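Local coordinates for protein trehalose-6-phosphate phosphatase (Cryptococcus neoformans, PDB 5DX9) that belongs to the trehalose-phosphatase family of the HAD superfamily and holds a magnesium ion on an alpha/beta core with a mixed central sheet, at residues Thr3-Thr8 with Gly285-Cys290; Thr215-Phe220 with Arg281-Trp286. All blocks are in the same frame, centred on the assembly; numbering follows the deposited sequence.

Contact 1. Residues Thr3-Thr8 with Gly285-Cys290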
loop_
_atom_site.group_PDB
_atom_site.type_symbol
_atom_site.label_atom_id
_atom_site.label_comp_id
_atom_site.label_asym_id
_atom_site.label_seq_id
_atom_site.Cartn_x
_atom_site.Cartn_y
_atom_site.Cartn_z
ATOM N N THR A 3 -13.388 -14.790 0.302
ATOM C CA THR A 3 -12.555 -15.095 -0.858
ATOM C C THR A 3 -11.959 -16.491 -0.786
ATOM O O THR A 3 -11.746 -17.032 0.302
ATOM C CB THR A 3 -11.390 -14.096 -1.008
ATOM O OG1 THR A 3 -10.514 -14.213 0.122
ATOM C CG2 THR A 3 -11.906 -12.669 -1.118
ATOM N N PRO A 4 -11.680 -17.079 -1.956
ATOM C CA PRO A 4 -10.940 -18.338 -2.024
ATOM C C PRO A 4 -9.491 -18.111 -1.617
ATOM O O PRO A 4 -8.985 -16.999 -1.777
ATOM C CB PRO A 4 -11.044 -18.727 -3.500
ATOM C CG PRO A 4 -11.177 -17.421 -4.211
ATOM C CD PRO A 4 -11.973 -16.532 -3.292
ATOM N N ALA A 5 -8.836 -19.137 -1.089
ATOM C CA ALA A 5 -7.429 -19.019 -0.752
ATOM C C ALA A 5 -6.632 -18.888 -2.043
ATOM O O ALA A 5 -6.961 -19.527 -3.042
ATOM C CB ALA A 5 -6.963 -20.213 0.058
ATOM N N LEU A 6 -5.603 -18.044 -2.022
ATOM C CA LEU A 6 -4.767 -17.816 -3.197
ATOM C C LEU A 6 -4.346 -19.125 -3.858
ATOM O O LEU A 6 -3.692 -19.963 -3.241
ATOM C CB LEU A 6 -3.527 -17.007 -2.822
ATOM C CG LEU A 6 -2.496 -16.814 -3.935
ATOM C CD1 LEU A 6 -3.046 -15.929 -5.054
ATOM C CD2 LEU A 6 -1.208 -16.239 -3.362
ATOM N N ASP A 7 -4.749 -19.300 -5.111
ATOM C CA ASP A 7 -4.379 -20.480 -5.877
ATOM C C ASP A 7 -2.938 -20.336 -6.356
ATOM O O ASP A 7 -2.686 -19.864 -7.468
ATOM C CB ASP A 7 -5.332 -20.675 -7.057
ATOM C CG ASP A 7 -5.099 -21.984 -7.788
ATOM O OD1 ASP A 7 -4.463 -22.886 -7.205
ATOM O OD2 ASP A 7 -5.560 -22.112 -8.940
ATOM N N THR A 8 -1.998 -20.732 -5.500
ATOM C CA THR A 8 -0.574 -20.563 -5.779
ATOM C C THR A 8 -0.158 -21.312 -7.043
ATOM O O THR A 8 0.765 -20.897 -7.745
ATOM C CB THR A 8 0.293 -21.035 -4.590
ATOM O OG1 THR A 8 -0.145 -22.328 -4.154
ATOM C CG2 THR A 8 0.185 -20.057 -3.428
ATOM N N GLY A 285 -9.403 -10.411 -4.693
ATOM C CA GLY A 285 -9.953 -11.617 -5.279
ATOM C C GLY A 285 -9.545 -12.853 -4.502
ATOM O O GLY A 285 -10.179 -13.900 -4.622
ATOM N N TRP A 286 -8.482 -12.728 -3.706
ATOM C CA TRP A 286 -7.920 -13.855 -2.962
ATOM C C TRP A 286 -7.566 -13.491 -1.522
ATOM O O TRP A 286 -7.640 -12.327 -1.126
ATOM C CB TRP A 286 -6.661 -14.387 -3.652
ATOM C CG TRP A 286 -6.818 -14.655 -5.106
ATOM C CD1 TRP A 286 -6.581 -13.784 -6.130
ATOM C CD2 TRP A 286 -7.237 -15.883 -5.712
ATOM N NE1 TRP A 286 -6.836 -14.390 -7.336
ATOM C CE2 TRP A 286 -7.237 -15.680 -7.106
ATOM C CE3 TRP A 286 -7.622 -17.129 -5.209
ATOM C CZ2 TRP A 286 -7.601 -16.681 -8.003
ATOM C CZ3 TRP A 286 -7.981 -18.121 -6.103
ATOM C CH2 TRP A 286 -7.970 -17.891 -7.483
ATOM N N HIS A 287 -7.159 -14.493 -0.748
ATOM C CA HIS A 287 -6.646 -14.249 0.593
ATOM C C HIS A 287 -5.534 -15.214 0.959
ATOM O O HIS A 287 -5.376 -16.278 0.353
ATOM C CB HIS A 287 -7.758 -14.349 1.646
ATOM C CG HIS A 287 -8.086 -15.755 2.052
ATOM N ND1 HIS A 287 -9.120 -16.472 1.482
ATOM C CD2 HIS A 287 -7.518 -16.576 2.966
ATOM C CE1 HIS A 287 -9.173 -17.672 2.031
ATOM N NE2 HIS A 287 -8.215 -17.765 2.932
ATOM N N VAL A 288 -4.771 -14.810 1.965
ATOM C CA VAL A 288 -3.824 -15.663 2.656
ATOM C C VAL A 288 -3.954 -15.317 4.135
ATOM O O VAL A 288 -4.155 -14.153 4.479
ATOM C CB VAL A 288 -2.388 -15.452 2.154
ATOM C CG1 VAL A 288 -1.387 -16.037 3.134
ATOM C CG2 VAL A 288 -2.224 -16.070 0.775
ATOM N N THR A 289 -3.874 -16.315 5.008
ATOM C CA THR A 289 -4.186 -16.090 6.418
ATOM C C THR A 289 -3.106 -15.314 7.170
ATOM O O THR A 289 -3.414 -14.531 8.067
ATOM C CB THR A 289 -4.431 -17.418 7.155
ATOM O OG1 THR A 289 -3.413 -18.361 6.802
ATOM C CG2 THR A 289 -5.786 -17.985 6.779
ATOM N N CYS A 290 -1.848 -15.526 6.797
ATOM C CA CYS A 290 -0.720 -14.958 7.525
ATOM C C CYS A 290 0.262 -14.265 6.590
ATOM O O CYS A 290 0.365 -14.621 5.413
ATOM C CB CYS A 290 0.005 -16.052 8.315
ATOM S SG CYS A 290 -1.058 -17.017 9.403
#
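P4 and L6 hold the backbone of H287 by its two polar atoms, a worked case of a chain terminus pinned to a sheet edge. H287 N donates to P4 O (3.3 Å), while its O accepts from L6 N (3.0 Å, 165° at the hydrogen). This is the pattern of a single parallel bridge between A5 and H287, although the segments run 74° apart and separate quickly. Polar side-chain contacts join T3 to the imidazole. With CG lodged between the backbone N and carbonyl carbon (chi1 81°), H287 brings ND1 to T3 OG1 for a hydrogen bond of 3.0 Å in which either could be the donor; ND1 also makes a weak, bent bond to T3 O. Contacts with ring faces follow. A5 CA lies over one face of the imidazole, 3.9 Å from its centroid, and L6 CD1 sits over the five-membered ring of W286, 4.2 Å from that centroid, both as CH-pi contacts. At the indole edge, A5 O approaches CE3 at 3.3 Å. Apolar touches complete the seam: P4 lies across W286 at about a right angle, its CG on CE3, and L6 CB meets V288 CG2. Within this chain, strand 286-288 is the last of the mixed central sheet of the HAD-type Rossmann-like core, and the bridge fastens the segment leading into helix 8-17 to it.

Contact 2. Residues Thr215-Phe220 with Arg281-Trp286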
loop_
_atom_site.group_PDB
_atom_site.type_symbol
_atom_site.label_atom_id
_atom_site.label_comp_id
_atom_site.label_asym_id
_atom_site.label_seq_id
_atom_site.Cartn_x
_atom_site.Cartn_y
_atom_site.Cartn_z
ATOM N N THR A 215 -6.952 0.197 4.656
ATOM C CA THR A 215 -6.331 1.161 3.755
ATOM C C THR A 215 -5.865 0.476 2.470
ATOM O O THR A 215 -5.689 1.120 1.436
ATOM C CB THR A 215 -5.130 1.864 4.421
ATOM O OG1 THR A 215 -4.121 0.896 4.729
ATOM C CG2 THR A 215 -5.562 2.566 5.704
ATOM N N ASP A 216 -5.673 -0.835 2.545
ATOM C CA ASP A 216 -5.185 -1.605 1.408
ATOM C C ASP A 216 -6.306 -1.944 0.447
ATOM O O ASP A 216 -6.058 -2.358 -0.687
ATOM C CB ASP A 216 -4.492 -2.878 1.887
ATOM C CG ASP A 216 -3.262 -2.582 2.710
ATOM O OD1 ASP A 216 -3.117 -3.165 3.806
ATOM O OD2 ASP A 216 -2.442 -1.756 2.260
ATOM N N GLU A 217 -7.542 -1.761 0.903
ATOM C CA GLU A 217 -8.705 -1.956 0.048
ATOM C C GLU A 217 -8.715 -0.925 -1.083
ATOM O O GLU A 217 -9.328 -1.146 -2.129
ATOM C CB GLU A 217 -10.003 -1.871 0.862
ATOM C CG GLU A 217 -10.147 -2.955 1.929
ATOM C CD GLU A 217 -10.325 -4.341 1.332
ATOM O OE1 GLU A 217 -10.995 -4.451 0.287
ATOM O OE2 GLU A 217 -9.789 -5.315 1.902
ATOM N N ASP A 218 -8.042 0.204 -0.872
ATOM C CA ASP A 218 -7.910 1.211 -1.924
ATOM C C ASP A 218 -7.149 0.619 -3.105
ATOM O O ASP A 218 -7.478 0.876 -4.263
ATOM C CB ASP A 218 -7.193 2.464 -1.411
ATOM C CG ASP A 218 -8.076 3.331 -0.532
ATOM O OD1 ASP A 218 -9.313 3.310 -0.712
ATOM O OD2 ASP A 218 -7.525 4.040 0.339
HETATM N N MSE A 219 -6.125 -0.168 -2.795
HETATM C CA MSE A 219 -5.361 -0.880 -3.808
HETATM C C MSE A 219 -6.233 -1.887 -4.548
HETATM O O MSE A 219 -6.210 -1.956 -5.775
HETATM C CB MSE A 219 -4.165 -1.590 -3.174
HETATM C CG MSE A 219 -3.198 -0.653 -2.480
HETATM SE SE MSE A 219 -1.422 -1.424 -2.308
HETATM C CE MSE A 219 -1.813 -2.861 -1.047
ATOM N N PHE A 220 -7.005 -2.665 -3.795
ATOM C CA PHE A 220 -7.855 -3.692 -4.383
ATOM C C PHE A 220 -8.912 -3.073 -5.292
ATOM O O PHE A 220 -9.201 -3.603 -6.367
ATOM C CB PHE A 220 -8.520 -4.528 -3.289
ATOM C CG PHE A 220 -7.543 -5.167 -2.337
ATOM C CD1 PHE A 220 -6.239 -5.424 -2.732
ATOM C CD2 PHE A 220 -7.926 -5.501 -1.047
ATOM C CE1 PHE A 220 -5.337 -6.005 -1.862
ATOM C CE2 PHE A 220 -7.027 -6.080 -0.169
ATOM C CZ PHE A 220 -5.733 -6.332 -0.576
ATOM N N ARG A 281 -14.434 -9.797 4.468
ATOM C CA ARG A 281 -15.039 -9.101 3.340
ATOM C C ARG A 281 -14.036 -8.112 2.767
ATOM O O ARG A 281 -13.472 -7.293 3.491
ATOM C CB ARG A 281 -16.330 -8.400 3.767
ATOM C CG ARG A 281 -17.359 -9.356 4.358
ATOM C CD ARG A 281 -18.599 -8.629 4.835
ATOM N NE ARG A 281 -19.485 -9.503 5.596
ATOM C CZ ARG A 281 -20.742 -9.202 5.904
ATOM N NH1 ARG A 281 -21.265 -8.049 5.507
ATOM N NH2 ARG A 281 -21.480 -10.055 6.602
ATOM N N THR A 282 -13.815 -8.198 1.461
ATOM C CA THR A 282 -12.706 -7.498 0.830
ATOM C C THR A 282 -12.964 -7.310 -0.662
ATOM O O THR A 282 -13.799 -8.002 -1.246
ATOM C CB THR A 282 -11.385 -8.272 1.048
ATOM O OG1 THR A 282 -10.300 -7.592 0.406
ATOM C CG2 THR A 282 -11.499 -9.679 0.486
ATOM N N LEU A 283 -12.255 -6.366 -1.273
ATOM C CA LEU A 283 -12.334 -6.166 -2.715
ATOM C C LEU A 283 -11.232 -6.952 -3.421
ATOM O O LEU A 283 -11.149 -6.959 -4.650
ATOM C CB LEU A 283 -12.235 -4.682 -3.064
ATOM C CG LEU A 283 -13.435 -3.826 -2.664
ATOM C CD1 LEU A 283 -13.140 -2.349 -2.885
ATOM C CD2 LEU A 283 -14.670 -4.251 -3.445
ATOM N N ALA A 284 -10.381 -7.603 -2.635
ATOM C CA ALA A 284 -9.380 -8.507 -3.187
ATOM C C ALA A 284 -10.067 -9.739 -3.762
ATOM O O ALA A 284 -11.185 -10.071 -3.377
ATOM C CB ALA A 284 -8.369 -8.907 -2.127
ATOM N N GLY A 285 -9.403 -10.411 -4.693
ATOM C CA GLY A 285 -9.953 -11.617 -5.279
ATOM C C GLY A 285 -9.545 -12.853 -4.502
ATOM O O GLY A 285 -10.179 -13.900 -4.622
ATOM N N TRP A 286 -8.482 -12.728 -3.706
ATOM C CA TRP A 286 -7.920 -13.855 -2.962
ATOM C C TRP A 286 -7.566 -13.491 -1.522
ATOM O O TRP A 286 -7.640 -12.327 -1.126
ATOM C CB TRP A 286 -6.661 -14.387 -3.652
ATOM C CG TRP A 286 -6.818 -14.655 -5.106
ATOM C CD1 TRP A 286 -6.581 -13.784 -6.130
ATOM C CD2 TRP A 286 -7.237 -15.883 -5.712
ATOM N NE1 TRP A 286 -6.836 -14.390 -7.336
ATOM C CE2 TRP A 286 -7.237 -15.680 -7.106
ATOM C CE3 TRP A 286 -7.622 -17.129 -5.209
ATOM C CZ2 TRP A 286 -7.601 -16.681 -8.003
ATOM C CZ3 TRP A 286 -7.981 -18.121 -6.103
ATOM C CH2 TRP A 286 -7.970 -17.891 -7.483
HETATM O O HOH W 1 -9.068 -6.387 -6.274
#
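F220 and A284 meet face-on at the start of helix 217-225, and the phenylalanine can be traced outward atom by atom. Its CB points at the loop and packs on L283, 3.7 Å from L283 CB and close to the carbonyl carbon of that residue. CG, set beside the backbone N and anti to the carbonyl carbon (chi1 -56°), lies 3.8 Å from A284 N. Past CG the ring spreads beneath the methyl group of A284, which stands almost over its centre: A284 CB is 3.7 Å from the ring centroid, only 14° off the normal. F220 CD2 also approaches T282 OG1 at 3.5 Å, and CE2 and CZ at the far end of the ring remain against the same methyl group. On the opposite face lies D216 O, so the ring is sandwiched between a backbone carbonyl and a methyl. Alongside, E217 bends at chi2 to bring its carboxylate to the loop. OE2 accepts the hydroxyl of T282 OG1 (2.8 Å), OE1 accepts L283 N (2.8 Å, 164°), and each oxygen uses its syn lone pair. T282 OG1 in turn accepts A284 N at 3.0 Å, closing an ST turn. One water donates to both F220 O and L283 O. Held through both oxygens, the E217 carboxylate should be fixed in rotation, and this would suit its ionised form. The T282 hydroxyl is donor and acceptor at once, tying the loop's own turn to the helix, while F220 with L283 CB and the A284 methyl makes the apolar part.

How the contacts relate
Both contacts use the chain running into outer strand 286-288: their ranges overlap at G285 and W286, which take part only in contact 1, and T3 CG2 meets T282 CG2 at 3.4 Å. Contact 2 lies deeper, its centre about 11 Å from that of the chain, with F220 and A284 buried; contact 1 is about 18 Å out, with H287 and V288 buried but P4 and A5 exposed. Their chemistry differs accordingly: contact 1 relies on backbone bridging and ring faces, whereas contact 2 depends on one carboxylate bound to a hydroxyl and a backbone N-H, a bridging water and a single ring. The side chain of F220 is about 9 Å from the magnesium ion, that of V288 about 13 Å.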